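Local coordinates for protein dihydrofolate reductase, putative (Aspergillus flavus, PDB 6DRS) that probably catalyses the NADPH-dependent reduction of dihydrofolate to tetrahydrofolate, and is captured here with NADP and a diaminoquinazoline antifolate in its active site, at residues Thr8-Thr13 with Ala45-Arg50; Arg64-Ser69 with Phe154-Ala159; Lys94-Glu99 with Ala129-Gly134; Thr164-Gly169 with Phe198-Glu203. One frame throughout, in Å; residues are numbered along the deposited sequence.

Contact 1 (Thr8-Thr13 with Ala45-Arg50); sequences TLIVAT and ARVTTR. With H8A (3-{[(3R)-7,9-diamino-3-methyl-2,3-dihydrofuro[2,3-f]quinazolin-4-yl]oxy}benzonitrile), chain G; SO4 (sulfate ion), chain D.
The carbonyl oxygen of I10 is gripped by two donors: N12 of the inhibitor reaches I10 O at 2.8 Å with a nearly straight N-H...O angle of 177°, and the hydroxyl of Y162 bonds to the same oxygen. The side chain of I10 leaves the strand in another direction, toward helix 38-49. Its CG1 arm is anti to the backbone N (chi1 -176°) and runs out extended, so that I10 CD1 lies 4.3 Å from V47 CG1, while the shorter branch puts I10 CG2 4.3 Å from T48 CG2. With no hydrogen bond between the segments, these two methyl contacts join strand 7-17 to helix 38-49. T48 turns its methyl to I10, and its OG1 is hydrogen-bonded to F44 O and to R80 NH1. At the next residue, T49 OG1 reaches one turn back to A45 O at 2.6 Å, from the face of that carbonyl opposite T49 N. R50 holds a sulfate, probably from the crystallisation liquor, with NE 2.8 Å from O4, and also pairs with E225. The chemistry is thus divided: the strand backbone takes one amino group, N12, of the antifolate, which D40 also binds, while the I10 side chain supplies the apolar fastening to the helix.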
# COMPACT_ATOMS: atom_id res chain seq x y z
N THR A 8 -7.31 -6.17 0.56
CA THR A 8 -7.31 -4.90 -0.14
C THR A 8 -5.91 -4.67 -0.73
O THR A 8 -4.93 -4.61 0.01
CB THR A 8 -7.74 -3.77 0.80
OG1 THR A 8 -9.03 -4.11 1.32
CG2 THR A 8 -7.77 -2.42 0.12
N LEU A 9 -5.83 -4.56 -2.06
CA LEU A 9 -4.66 -4.02 -2.77
C LEU A 9 -4.76 -2.49 -2.79
O LEU A 9 -5.82 -1.94 -3.12
CB LEU A 9 -4.65 -4.57 -4.20
CG LEU A 9 -4.28 -6.03 -4.35
CD1 LEU A 9 -5.22 -6.93 -3.57
CD2 LEU A 9 -4.25 -6.42 -5.83
N ILE A 10 -3.70 -1.81 -2.38
CA ILE A 10 -3.68 -0.37 -2.50
C ILE A 10 -2.46 0.02 -3.33
O ILE A 10 -1.33 -0.49 -3.10
CB ILE A 10 -3.68 0.31 -1.12
CG1 ILE A 10 -3.75 1.83 -1.27
CG2 ILE A 10 -2.51 -0.14 -0.26
CD1 ILE A 10 -3.79 2.57 0.04
N VAL A 11 -2.69 0.93 -4.27
CA VAL A 11 -1.70 1.23 -5.33
C VAL A 11 -1.94 2.65 -5.84
O VAL A 11 -3.08 3.13 -5.81
CB VAL A 11 -1.84 0.21 -6.49
CG1 VAL A 11 -3.14 0.41 -7.26
CG2 VAL A 11 -0.64 0.20 -7.43
N ALA A 12 -0.87 3.32 -6.28
CA ALA A 12 -0.99 4.53 -7.11
C ALA A 12 -0.59 4.17 -8.55
O ALA A 12 0.41 3.48 -8.76
CB ALA A 12 -0.19 5.67 -6.53
N THR A 13 -1.43 4.52 -9.54
CA THR A 13 -1.08 4.26 -10.94
C THR A 13 -1.09 5.56 -11.76
O THR A 13 -1.71 6.56 -11.35
CB THR A 13 -1.95 3.18 -11.61
OG1 THR A 13 -3.24 3.74 -11.82
CG2 THR A 13 -2.02 1.91 -10.81
N ALA A 45 -0.46 6.50 4.11
CA ALA A 45 -0.02 6.33 5.48
C ALA A 45 -1.24 6.19 6.40
O ALA A 45 -1.36 5.20 7.12
CB ALA A 45 0.90 7.46 5.90
N ARG A 46 -2.18 7.13 6.29
CA ARG A 46 -3.38 7.15 7.17
C ARG A 46 -4.20 5.89 6.94
O ARG A 46 -4.61 5.25 7.89
CB ARG A 46 -4.28 8.36 6.94
CG ARG A 46 -3.62 9.68 7.30
CD ARG A 46 -4.72 10.73 7.25
NE ARG A 46 -5.36 10.77 5.94
CZ ARG A 46 -4.92 11.44 4.89
NH1 ARG A 46 -3.89 12.26 4.99
NH2 ARG A 46 -5.54 11.32 3.73
N VAL A 47 -4.45 5.54 5.68
CA VAL A 47 -5.26 4.40 5.37
C VAL A 47 -4.62 3.09 5.84
O VAL A 47 -5.32 2.25 6.39
CB VAL A 47 -5.64 4.40 3.88
CG1 VAL A 47 -6.30 3.09 3.46
CG2 VAL A 47 -6.54 5.61 3.62
N THR A 48 -3.32 2.91 5.63
CA THR A 48 -2.72 1.58 5.94
C THR A 48 -2.54 1.44 7.45
O THR A 48 -2.44 0.33 7.96
CB THR A 48 -1.38 1.38 5.24
OG1 THR A 48 -0.55 2.49 5.58
CG2 THR A 48 -1.50 1.21 3.74
N THR A 49 -2.47 2.55 8.17
CA THR A 49 -2.26 2.55 9.63
C THR A 49 -3.58 2.37 10.39
O THR A 49 -3.63 1.63 11.38
CB THR A 49 -1.56 3.84 10.08
OG1 THR A 49 -0.40 3.96 9.24
CG2 THR A 49 -1.12 3.76 11.52
N ARG A 50 -4.64 3.02 9.90
CA ARG A 50 -5.92 3.15 10.60
C ARG A 50 -6.53 1.78 10.95
O ARG A 50 -7.01 1.06 10.05
CB ARG A 50 -6.87 3.91 9.67
CG ARG A 50 -8.21 4.24 10.31
CD ARG A 50 -9.17 5.05 9.46
NE ARG A 50 -8.66 6.42 9.38
CZ ARG A 50 -8.27 7.03 8.25
NH1 ARG A 50 -7.76 8.25 8.32
NH2 ARG A 50 -8.39 6.43 7.08
C2 H8A G . 4.31 4.65 -1.35
C3 H8A G . 3.13 5.31 -1.72
C4 H8A G . 1.99 4.55 -2.07
C5 H8A G . 2.03 3.14 -2.08
C6 H8A G . 3.25 2.52 -1.69
C7 H8A G . 4.34 3.27 -1.36
C8 H8A G . 0.90 2.44 -2.41
O1 H8A G . 5.42 5.36 -1.00
C10 H8A G . -0.27 4.43 -2.74
C14 H8A G . 5.84 5.55 0.31
C15 H8A G . 7.18 5.93 0.53
C16 H8A G . 7.64 6.12 1.85
C17 H8A G . 6.75 5.94 2.93
C18 H8A G . 5.41 5.56 2.74
N9 H8A G . -0.24 3.10 -2.75
N11 H8A G . 0.83 5.16 -2.43
N12 H8A G . 0.92 0.98 -2.38
N13 H8A G . -1.48 5.18 -3.10
C19 H8A G . 4.97 5.36 1.41
C20 H8A G . 4.58 5.39 3.78
N21 H8A G . 3.87 5.18 4.73
C22 H8A G . 5.48 2.42 -1.02
C23 H8A G . 4.94 1.04 -1.41
O24 H8A G . 3.52 1.18 -1.59
C25 H8A G . 5.58 2.35 0.49
S SO4 D . -8.56 8.67 11.94
O1 SO4 D . -10.00 8.57 11.59
O2 SO4 D . -8.37 9.33 13.25
O3 SO4 D . -7.86 9.50 10.93
O4 SO4 D . -8.00 7.29 11.96

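Contact 2 (Arg64-Ser69 with Phe154-Ala159); sequences RKTYDS and FVIGGA. With NAP (NADP nicotinamide-adenine-dinucleotide phosphate), chain H; SO4 (sulfate ion), chain C.
T66 carries this contact against G158, and its side chain can be followed atom by atom. T66 CB stands 3.9 Å from G158 N and touches the coenzyme oxygen O1A. At the branch, OG1 is anti to the carbonyl carbon (chi1 -62°), which brings it to NAP O1A at 2.5 Å. T66 OG1 also lies 2.9 Å from G158 N, but the angle is too poor for a hydrogen bond; both groups instead address one acceptor, since G158 N donates to NAP O1A at 2.8 Å with an angle of 143°. The methyl T66 CG2 turns the other way, 3.6 Å from NAP C5N on the nicotinamide and 4.1 Å from I156 O. A cis peptide joins G157 to G158, as in the Gly-Gly turn known from dihydrofolate reductases. At the start of helix 64-69, R64 takes the 2'-phosphate: NE meets NAP O2X at 2.6 Å and NH2 meets NAP O1X at 2.6 Å. R64 NH1 forms a salt bridge to D68 OD2, which lies near the guanidinium plane while the nitrogen comes in on the anti side of the carboxylate, out of its plane. The chemistry implies a shared anion site, in which helix and strand end are joined through a phosphate oxygen, with no hydrogen bond directly between them, and the guanidinium contacts are consistent with a preference for NADPH over NADH.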
# COMPACT_ATOMS: atom_id res chain seq x y z
N ARG A 64 9.77 -8.12 -1.70
CA ARG A 64 11.04 -7.67 -1.13
C ARG A 64 11.53 -6.38 -1.81
O ARG A 64 12.15 -5.53 -1.16
CB ARG A 64 12.04 -8.83 -1.07
CG ARG A 64 13.35 -8.49 -0.35
CD ARG A 64 14.34 -7.74 -1.22
NE ARG A 64 14.51 -8.53 -2.44
CZ ARG A 64 15.14 -8.14 -3.53
NH1 ARG A 64 15.66 -6.92 -3.60
NH2 ARG A 64 15.23 -8.97 -4.55
N LYS A 65 11.25 -6.21 -3.11
CA LYS A 65 11.76 -5.03 -3.82
C LYS A 65 11.02 -3.78 -3.33
O LYS A 65 11.63 -2.70 -3.18
CB LYS A 65 11.65 -5.22 -5.33
CG LYS A 65 12.80 -6.01 -5.94
CD LYS A 65 12.46 -6.55 -7.31
CE LYS A 65 13.64 -7.05 -8.11
NZ LYS A 65 13.20 -8.12 -9.04
N THR A 66 9.73 -3.91 -3.06
CA THR A 66 8.96 -2.79 -2.52
C THR A 66 9.46 -2.47 -1.11
O THR A 66 9.65 -1.30 -0.77
CB THR A 66 7.45 -3.08 -2.54
OG1 THR A 66 7.05 -3.25 -3.90
CG2 THR A 66 6.65 -1.96 -1.91
N TYR A 67 9.71 -3.50 -0.31
CA TYR A 67 10.37 -3.22 0.98
C TYR A 67 11.63 -2.37 0.76
O TYR A 67 11.80 -1.34 1.40
CB TYR A 67 10.68 -4.50 1.76
CG TYR A 67 11.33 -4.22 3.10
CD1 TYR A 67 10.58 -3.83 4.20
CD2 TYR A 67 12.70 -4.36 3.27
CE1 TYR A 67 11.17 -3.59 5.43
CE2 TYR A 67 13.31 -4.10 4.49
CZ TYR A 67 12.54 -3.73 5.58
OH TYR A 67 13.12 -3.51 6.80
N ASP A 68 12.48 -2.78 -0.18
CA ASP A 68 13.77 -2.10 -0.43
C ASP A 68 13.54 -0.69 -0.96
O ASP A 68 14.35 0.19 -0.70
CB ASP A 68 14.66 -2.93 -1.36
CG ASP A 68 15.28 -4.13 -0.66
OD1 ASP A 68 15.21 -4.18 0.58
OD2 ASP A 68 15.82 -5.02 -1.37
N SER A 69 12.43 -0.46 -1.67
CA SER A 69 12.12 0.84 -2.25
C SER A 69 11.90 1.91 -1.18
O SER A 69 12.07 3.10 -1.49
CB SER A 69 10.95 0.78 -3.17
OG SER A 69 9.73 0.67 -2.45
N PHE A 154 -3.57 -5.23 3.99
CA PHE A 154 -3.37 -4.54 2.73
C PHE A 154 -2.26 -5.24 1.96
O PHE A 154 -1.24 -5.60 2.56
CB PHE A 154 -2.90 -3.11 2.97
CG PHE A 154 -3.98 -2.23 3.51
CD1 PHE A 154 -4.90 -1.64 2.65
CD2 PHE A 154 -4.15 -2.07 4.88
CE1 PHE A 154 -5.93 -0.87 3.15
CE2 PHE A 154 -5.17 -1.27 5.38
CZ PHE A 154 -6.06 -0.67 4.52
N VAL A 155 -2.45 -5.42 0.66
CA VAL A 155 -1.34 -5.79 -0.23
C VAL A 155 -0.80 -4.50 -0.87
O VAL A 155 -1.53 -3.86 -1.63
CB VAL A 155 -1.80 -6.78 -1.30
CG1 VAL A 155 -0.73 -7.00 -2.38
CG2 VAL A 155 -2.22 -8.09 -0.67
N ILE A 156 0.43 -4.11 -0.52
CA ILE A 156 0.95 -2.79 -0.90
C ILE A 156 1.90 -2.87 -2.11
O ILE A 156 2.54 -1.85 -2.43
CB ILE A 156 1.57 -2.03 0.29
CG1 ILE A 156 2.90 -2.63 0.76
CG2 ILE A 156 0.54 -1.98 1.41
CD1 ILE A 156 3.80 -1.66 1.48
N GLY A 157 1.98 -4.02 -2.79
CA GLY A 157 2.87 -4.12 -3.96
C GLY A 157 4.13 -4.95 -3.75
O GLY A 157 4.36 -5.53 -2.67
N GLY A 158 4.97 -5.03 -4.79
CA GLY A 158 4.70 -4.37 -6.08
C GLY A 158 4.02 -5.29 -7.08
O GLY A 158 3.16 -6.09 -6.72
N ALA A 159 4.39 -5.16 -8.35
CA ALA A 159 3.68 -5.84 -9.46
C ALA A 159 3.64 -7.35 -9.23
O ALA A 159 2.61 -7.94 -9.43
CB ALA A 159 4.30 -5.50 -10.79
PA NAP H . 7.82 -6.62 -5.90
O1A NAP H . 7.73 -5.48 -4.92
O2A NAP H . 6.72 -7.46 -6.43
O5B NAP H . 8.98 -7.62 -5.36
C5B NAP H . 9.56 -8.68 -6.15
C4B NAP H . 10.29 -9.56 -5.15
O4B NAP H . 9.34 -10.15 -4.26
C3B NAP H . 11.01 -10.75 -5.78
O3B NAP H . 12.32 -10.36 -6.22
C2B NAP H . 11.06 -11.72 -4.62
O2B NAP H . 12.00 -11.27 -3.64
C1B NAP H . 9.73 -11.49 -3.93
N9A NAP H . 8.71 -12.39 -4.45
C8A NAP H . 7.93 -12.02 -5.47
N7A NAP H . 7.07 -13.02 -5.77
C5A NAP H . 7.30 -14.04 -4.91
C6A NAP H . 6.72 -15.39 -4.70
N6A NAP H . 5.71 -15.77 -5.49
N1A NAP H . 7.20 -16.19 -3.72
C2A NAP H . 8.21 -15.74 -2.95
N3A NAP H . 8.78 -14.51 -3.09
C4A NAP H . 8.39 -13.62 -4.04
O3 NAP H . 8.73 -6.01 -7.12
PN NAP H . 8.25 -5.34 -8.53
O1N NAP H . 7.09 -6.03 -9.10
O2N NAP H . 9.56 -5.25 -9.28
O5D NAP H . 7.84 -3.87 -8.07
C5D NAP H . 8.76 -3.02 -7.44
C4D NAP H . 8.52 -1.70 -8.14
O4D NAP H . 7.13 -1.39 -8.02
C3D NAP H . 9.29 -0.52 -7.58
O3D NAP H . 9.60 0.34 -8.71
C2D NAP H . 8.27 0.13 -6.68
O2D NAP H . 8.55 1.50 -6.53
C1D NAP H . 6.97 -0.10 -7.42
N1N NAP H . 5.80 -0.05 -6.53
C2N NAP H . 4.86 0.89 -6.77
C3N NAP H . 3.72 1.03 -5.95
C7N NAP H . 2.67 2.10 -6.26
O7N NAP H . 1.61 2.15 -5.63
N7N NAP H . 2.94 2.97 -7.25
C4N NAP H . 3.59 0.17 -4.84
C5N NAP H . 4.58 -0.79 -4.62
C6N NAP H . 5.69 -0.88 -5.47
P2B NAP H . 13.50 -11.85 -3.60
O1X NAP H . 14.18 -11.35 -4.87
O2X NAP H . 14.10 -11.11 -2.42
O3X NAP H . 13.18 -13.32 -3.58
S SO4 C . 17.35 -6.99 -6.83
O1 SO4 C . 17.45 -6.01 -7.93
O2 SO4 C . 16.26 -6.49 -5.96
O3 SO4 C . 17.04 -8.35 -7.38
O4 SO4 C . 18.63 -7.05 -6.08

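Contact 3 (Lys94-Glu99 with Ala129-Gly134); sequences KRVAEE and AIVSSG. With NAP (NADP nicotinamide-adenine-dinucleotide phosphate), chain H.
V96 joins the helix of a beta-alpha-beta crossover to its second strand: strand 81-85 leads into helix 89-116, and the chain returns in strand 128-132, parallel to and paired with 81-85. The contact across the segments is wholly apolar. V96 CG1, anti to the backbone N (chi1 162°), comes down on the methyl of A129, with V96 CG1 to A129 CB at 3.6 Å. Its other branch meets the next inward residue of the strand, V96 CG2 to V131 CG2 at 3.9 Å, and these two side chains cross obliquely. V96 therefore spans the pair A129 and V131, and it also rests on I84 of the neighbouring strand and on Y67.

Ionic interactions do not cross between the two segments; they start on the helix and run to its other neighbours. R95 NH1 donates to E99 OE2 at 3.2 Å, a bent bond of 137° on the syn side of the carboxylate. That carboxylate is gripped further by R75 and by the hydroxyl of Y67, and R95 NH2 bonds to D68, so this face of the helix is tied by charge to helix 64-69.

Coenzyme contact falls at the far end of the other segment, just past the strand, where the carbonyl oxygen S133 O lies 3.2 Å from C2A of the NADP adenine.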
# COMPACT_ATOMS: atom_id res chain seq x y z
N LYS A 94 17.47 -11.93 8.46
CA LYS A 94 18.54 -11.32 9.27
C LYS A 94 18.57 -9.81 9.07
O LYS A 94 18.73 -9.03 10.03
CB LYS A 94 19.92 -11.87 8.93
CG LYS A 94 20.15 -13.36 9.15
CD LYS A 94 21.50 -13.64 9.84
CE LYS A 94 22.33 -14.75 9.22
NZ LYS A 94 21.49 -15.84 8.67
N ARG A 95 18.42 -9.38 7.81
CA ARG A 95 18.56 -7.95 7.52
C ARG A 95 17.32 -7.19 8.05
O ARG A 95 17.44 -6.07 8.55
CB ARG A 95 18.80 -7.74 6.02
CG ARG A 95 18.85 -6.28 5.58
CD ARG A 95 19.15 -6.13 4.10
NE ARG A 95 18.12 -6.65 3.21
CZ ARG A 95 17.14 -5.91 2.70
NH1 ARG A 95 17.03 -4.63 3.06
NH2 ARG A 95 16.31 -6.43 1.82
N VAL A 96 16.13 -7.79 7.91
CA VAL A 96 14.88 -7.13 8.37
C VAL A 96 14.94 -7.00 9.91
O VAL A 96 14.73 -5.90 10.46
CB VAL A 96 13.63 -7.87 7.86
CG1 VAL A 96 12.38 -7.51 8.65
CG2 VAL A 96 13.41 -7.66 6.36
N ALA A 97 15.35 -8.10 10.57
CA ALA A 97 15.50 -8.14 12.04
C ALA A 97 16.40 -6.98 12.47
O ALA A 97 16.12 -6.29 13.44
CB ALA A 97 16.05 -9.46 12.50
N GLU A 98 17.43 -6.73 11.68
CA GLU A 98 18.38 -5.69 12.02
C GLU A 98 17.71 -4.32 11.87
O GLU A 98 17.87 -3.46 12.74
CB GLU A 98 19.60 -5.82 11.12
CG GLU A 98 20.87 -5.25 11.70
CD GLU A 98 22.03 -5.33 10.71
OE1 GLU A 98 22.33 -6.46 10.24
OE2 GLU A 98 22.60 -4.27 10.39
N GLU A 99 16.99 -4.13 10.77
CA GLU A 99 16.37 -2.84 10.45
C GLU A 99 15.24 -2.55 11.46
O GLU A 99 15.10 -1.43 11.96
CB GLU A 99 15.92 -2.81 8.99
CG GLU A 99 17.07 -2.65 8.00
CD GLU A 99 16.71 -2.87 6.53
OE1 GLU A 99 15.52 -3.09 6.23
OE2 GLU A 99 17.61 -2.85 5.68
N ALA A 129 7.89 -6.29 11.89
CA ALA A 129 8.26 -6.76 10.55
C ALA A 129 8.51 -8.26 10.61
O ALA A 129 9.20 -8.72 11.51
CB ALA A 129 9.47 -6.03 10.06
N ILE A 130 7.95 -8.98 9.66
CA ILE A 130 8.19 -10.40 9.54
C ILE A 130 8.39 -10.77 8.06
O ILE A 130 7.91 -10.07 7.16
CB ILE A 130 7.04 -11.20 10.18
CG1 ILE A 130 5.76 -11.08 9.36
CG2 ILE A 130 6.82 -10.74 11.60
CD1 ILE A 130 4.52 -11.54 10.11
N VAL A 131 9.06 -11.89 7.82
CA VAL A 131 9.46 -12.28 6.46
C VAL A 131 8.83 -13.64 6.17
O VAL A 131 8.97 -14.51 6.97
CB VAL A 131 10.99 -12.37 6.36
CG1 VAL A 131 11.44 -12.80 4.97
CG2 VAL A 131 11.67 -11.07 6.80
N SER A 132 8.15 -13.80 5.04
CA SER A 132 7.47 -15.03 4.67
C SER A 132 7.95 -15.46 3.28
O SER A 132 8.50 -14.65 2.53
CB SER A 132 5.97 -14.84 4.64
OG SER A 132 5.55 -14.12 5.80
N SER A 133 7.63 -16.70 2.94
CA SER A 133 8.14 -17.38 1.74
C SER A 133 7.16 -17.22 0.57
O SER A 133 7.41 -17.71 -0.55
CB SER A 133 8.37 -18.83 2.05
OG SER A 133 7.12 -19.46 2.30
N GLY A 134 6.05 -16.54 0.81
CA GLY A 134 5.02 -16.39 -0.18
C GLY A 134 3.87 -15.53 0.34
O GLY A 134 3.84 -15.17 1.52
PA NAP H . 7.82 -6.62 -5.90
O1A NAP H . 7.73 -5.48 -4.92
O2A NAP H . 6.72 -7.46 -6.43
O5B NAP H . 8.98 -7.62 -5.36
C5B NAP H . 9.56 -8.68 -6.15
C4B NAP H . 10.29 -9.56 -5.15
O4B NAP H . 9.34 -10.15 -4.26
C3B NAP H . 11.01 -10.75 -5.78
O3B NAP H . 12.32 -10.36 -6.22
C2B NAP H . 11.06 -11.72 -4.62
O2B NAP H . 12.00 -11.27 -3.64
C1B NAP H . 9.73 -11.49 -3.93
N9A NAP H . 8.71 -12.39 -4.45
C8A NAP H . 7.93 -12.02 -5.47
N7A NAP H . 7.07 -13.02 -5.77
C5A NAP H . 7.30 -14.04 -4.91
C6A NAP H . 6.72 -15.39 -4.70
N6A NAP H . 5.71 -15.77 -5.49
N1A NAP H . 7.20 -16.19 -3.72
C2A NAP H . 8.21 -15.74 -2.95
N3A NAP H . 8.78 -14.51 -3.09
C4A NAP H . 8.39 -13.62 -4.04
O3 NAP H . 8.73 -6.01 -7.12
PN NAP H . 8.25 -5.34 -8.53
O1N NAP H . 7.09 -6.03 -9.10
O2N NAP H . 9.56 -5.25 -9.28
O5D NAP H . 7.84 -3.87 -8.07
C5D NAP H . 8.76 -3.02 -7.44
C4D NAP H . 8.52 -1.70 -8.14
O4D NAP H . 7.13 -1.39 -8.02
C3D NAP H . 9.29 -0.52 -7.58
O3D NAP H . 9.60 0.34 -8.71
C2D NAP H . 8.27 0.13 -6.68
O2D NAP H . 8.55 1.50 -6.53
C1D NAP H . 6.97 -0.10 -7.42
N1N NAP H . 5.80 -0.05 -6.53
C2N NAP H . 4.86 0.89 -6.77
C3N NAP H . 3.72 1.03 -5.95
C7N NAP H . 2.67 2.10 -6.26
O7N NAP H . 1.61 2.15 -5.63
N7N NAP H . 2.94 2.97 -7.25
C4N NAP H . 3.59 0.17 -4.84
C5N NAP H . 4.58 -0.79 -4.62
C6N NAP H . 5.69 -0.88 -5.47
P2B NAP H . 13.50 -11.85 -3.60
O1X NAP H . 14.18 -11.35 -4.87
O2X NAP H . 14.10 -11.11 -2.42
O3X NAP H . 13.18 -13.32 -3.58

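Contact 4 (Thr164-Gly169 with Phe198-Glu203); sequences TALGLG and FFPIDE
The backbones stay well apart, L166 CA to P200 CA at 8.6 Å being the nearest pair, so the last part of helix 159-167 and the irregular segment 198-203 meet through side chains alone. L166 does the reaching. Its CG is anti to the carbonyl carbon (chi1 -68°), and the CD1 branch is the one that touches: L166 CD1 lies 4.0 Å from I201 CG1 and equally far from I201 CD1, the two side chains approaching tip to tip. The same methyl stands 4.3 Å from P200 CG, at the border of the contact. I201 presents CG1 from the position between its backbone N and carbonyl carbon (chi1 56°).

Next to P200 in the chain, F199 is buried. One face of its ring is covered by P200 CD, 3.4 Å above the plane and toward the rim, and I201 O lies at the ring edge; the ring also meets Y162, their planes about 60° apart. L166 also packs on L9 of strand 7-17. Beyond I201, D202 OD1 accepts from E203 N at 2.7 Å, using its anti lone pair.

No polar atom bridges the two segments. The contact is a small, partly exposed apolar patch, held by dispersion and burial of a leucine methyl, which fastens the helix end to the loop after strand 197-198.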
# COMPACT_ATOMS: atom_id res chain seq x y z
N THR A 164 0.21 -11.98 -7.70
CA THR A 164 -0.10 -13.13 -6.84
C THR A 164 -1.42 -12.92 -6.09
O THR A 164 -2.27 -13.83 -6.07
CB THR A 164 1.01 -13.43 -5.83
OG1 THR A 164 2.24 -13.52 -6.56
CG2 THR A 164 0.79 -14.75 -5.13
N ALA A 165 -1.62 -11.74 -5.51
CA ALA A 165 -2.92 -11.45 -4.84
C ALA A 165 -4.08 -11.74 -5.80
O ALA A 165 -5.02 -12.46 -5.45
CB ALA A 165 -2.97 -10.05 -4.29
N LEU A 166 -3.99 -11.23 -7.03
CA LEU A 166 -5.10 -11.31 -7.96
C LEU A 166 -5.32 -12.76 -8.39
O LEU A 166 -6.38 -13.08 -8.87
CB LEU A 166 -4.83 -10.40 -9.16
CG LEU A 166 -4.82 -8.90 -8.85
CD1 LEU A 166 -4.23 -8.11 -10.00
CD2 LEU A 166 -6.22 -8.40 -8.54
N GLY A 167 -4.33 -13.61 -8.17
CA GLY A 167 -4.41 -15.00 -8.59
C GLY A 167 -4.83 -15.93 -7.47
O GLY A 167 -5.00 -17.13 -7.70
N LEU A 168 -5.01 -15.43 -6.25
CA LEU A 168 -5.42 -16.29 -5.12
C LEU A 168 -6.79 -16.93 -5.38
O LEU A 168 -7.68 -16.27 -5.93
CB LEU A 168 -5.47 -15.44 -3.85
CG LEU A 168 -4.29 -15.64 -2.91
CD1 LEU A 168 -3.00 -15.72 -3.69
CD2 LEU A 168 -4.24 -14.51 -1.89
N GLY A 169 -6.95 -18.19 -4.97
CA GLY A 169 -8.23 -18.90 -5.12
C GLY A 169 -9.34 -18.30 -4.28
O GLY A 169 -9.16 -18.10 -3.07
N PHE A 198 4.40 -2.10 -14.07
CA PHE A 198 3.00 -1.81 -14.35
C PHE A 198 2.11 -2.68 -13.45
O PHE A 198 2.49 -3.81 -13.08
CB PHE A 198 2.69 -2.05 -15.84
CG PHE A 198 3.69 -1.39 -16.75
CD1 PHE A 198 4.88 -2.03 -17.09
CD2 PHE A 198 3.49 -0.10 -17.23
CE1 PHE A 198 5.84 -1.40 -17.88
CE2 PHE A 198 4.44 0.52 -18.03
CZ PHE A 198 5.61 -0.12 -18.35
N PHE A 199 0.93 -2.17 -13.13
CA PHE A 199 -0.12 -2.99 -12.54
C PHE A 199 -0.43 -4.17 -13.48
O PHE A 199 -0.36 -4.02 -14.68
CB PHE A 199 -1.33 -2.10 -12.21
CG PHE A 199 -2.14 -2.61 -11.05
CD1 PHE A 199 -1.60 -2.65 -9.77
CD2 PHE A 199 -3.43 -3.08 -11.23
CE1 PHE A 199 -2.33 -3.15 -8.70
CE2 PHE A 199 -4.16 -3.58 -10.16
CZ PHE A 199 -3.61 -3.62 -8.90
N PRO A 200 -0.71 -5.35 -12.93
CA PRO A 200 -0.84 -6.58 -13.71
C PRO A 200 -2.15 -6.67 -14.52
O PRO A 200 -2.30 -7.58 -15.35
CB PRO A 200 -0.78 -7.75 -12.70
CG PRO A 200 -0.28 -7.12 -11.42
CD PRO A 200 -0.67 -5.66 -11.49
N ILE A 201 -3.10 -5.78 -14.27
CA ILE A 201 -4.35 -5.70 -15.02
C ILE A 201 -4.56 -4.21 -15.26
O ILE A 201 -4.03 -3.40 -14.48
CB ILE A 201 -5.53 -6.34 -14.24
CG1 ILE A 201 -5.71 -5.71 -12.85
CG2 ILE A 201 -5.35 -7.86 -14.14
CD1 ILE A 201 -6.99 -6.10 -12.14
N ASP A 202 -5.28 -3.85 -16.32
CA ASP A 202 -5.41 -2.43 -16.68
C ASP A 202 -6.78 -2.21 -17.33
O ASP A 202 -7.59 -1.42 -16.86
CB ASP A 202 -4.29 -1.96 -17.61
CG ASP A 202 -3.75 -3.05 -18.52
OD1 ASP A 202 -4.58 -3.72 -19.21
OD2 ASP A 202 -2.51 -3.26 -18.53
N GLU A 203 -7.01 -2.92 -18.43
CA GLU A 203 -8.17 -2.69 -19.25
C GLU A 203 -9.40 -3.26 -18.53
O GLU A 203 -10.49 -2.66 -18.57
CB GLU A 203 -7.96 -3.29 -20.64
CG GLU A 203 -7.08 -2.42 -21.54
CD GLU A 203 -7.62 -1.04 -21.89
OE1 GLU A 203 -6.80 -0.12 -22.18
OE2 GLU A 203 -8.85 -0.86 -21.87

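From the N terminus, contact 1 closes first, folding helix 38-49 back on strand 7-17. Contact 2 then opens at helix 64-69 and closes only at the end of strand 150-157, a long loop within which contact 3 is nested. Contact 4 follows in series, returning segment 198-203 to helix 159-167, which comes directly after that strand. None of the loops cross. Contacts 1 and 2 are tied by the parallel strand pair 7-17 and 150-157, contacts 2 and 3 by polar bonds between helices 64-69 and 89-116, and contacts 1 and 4 by packing of L9 and V11. Contacts 1, 2 and 3 all reach the central sheet.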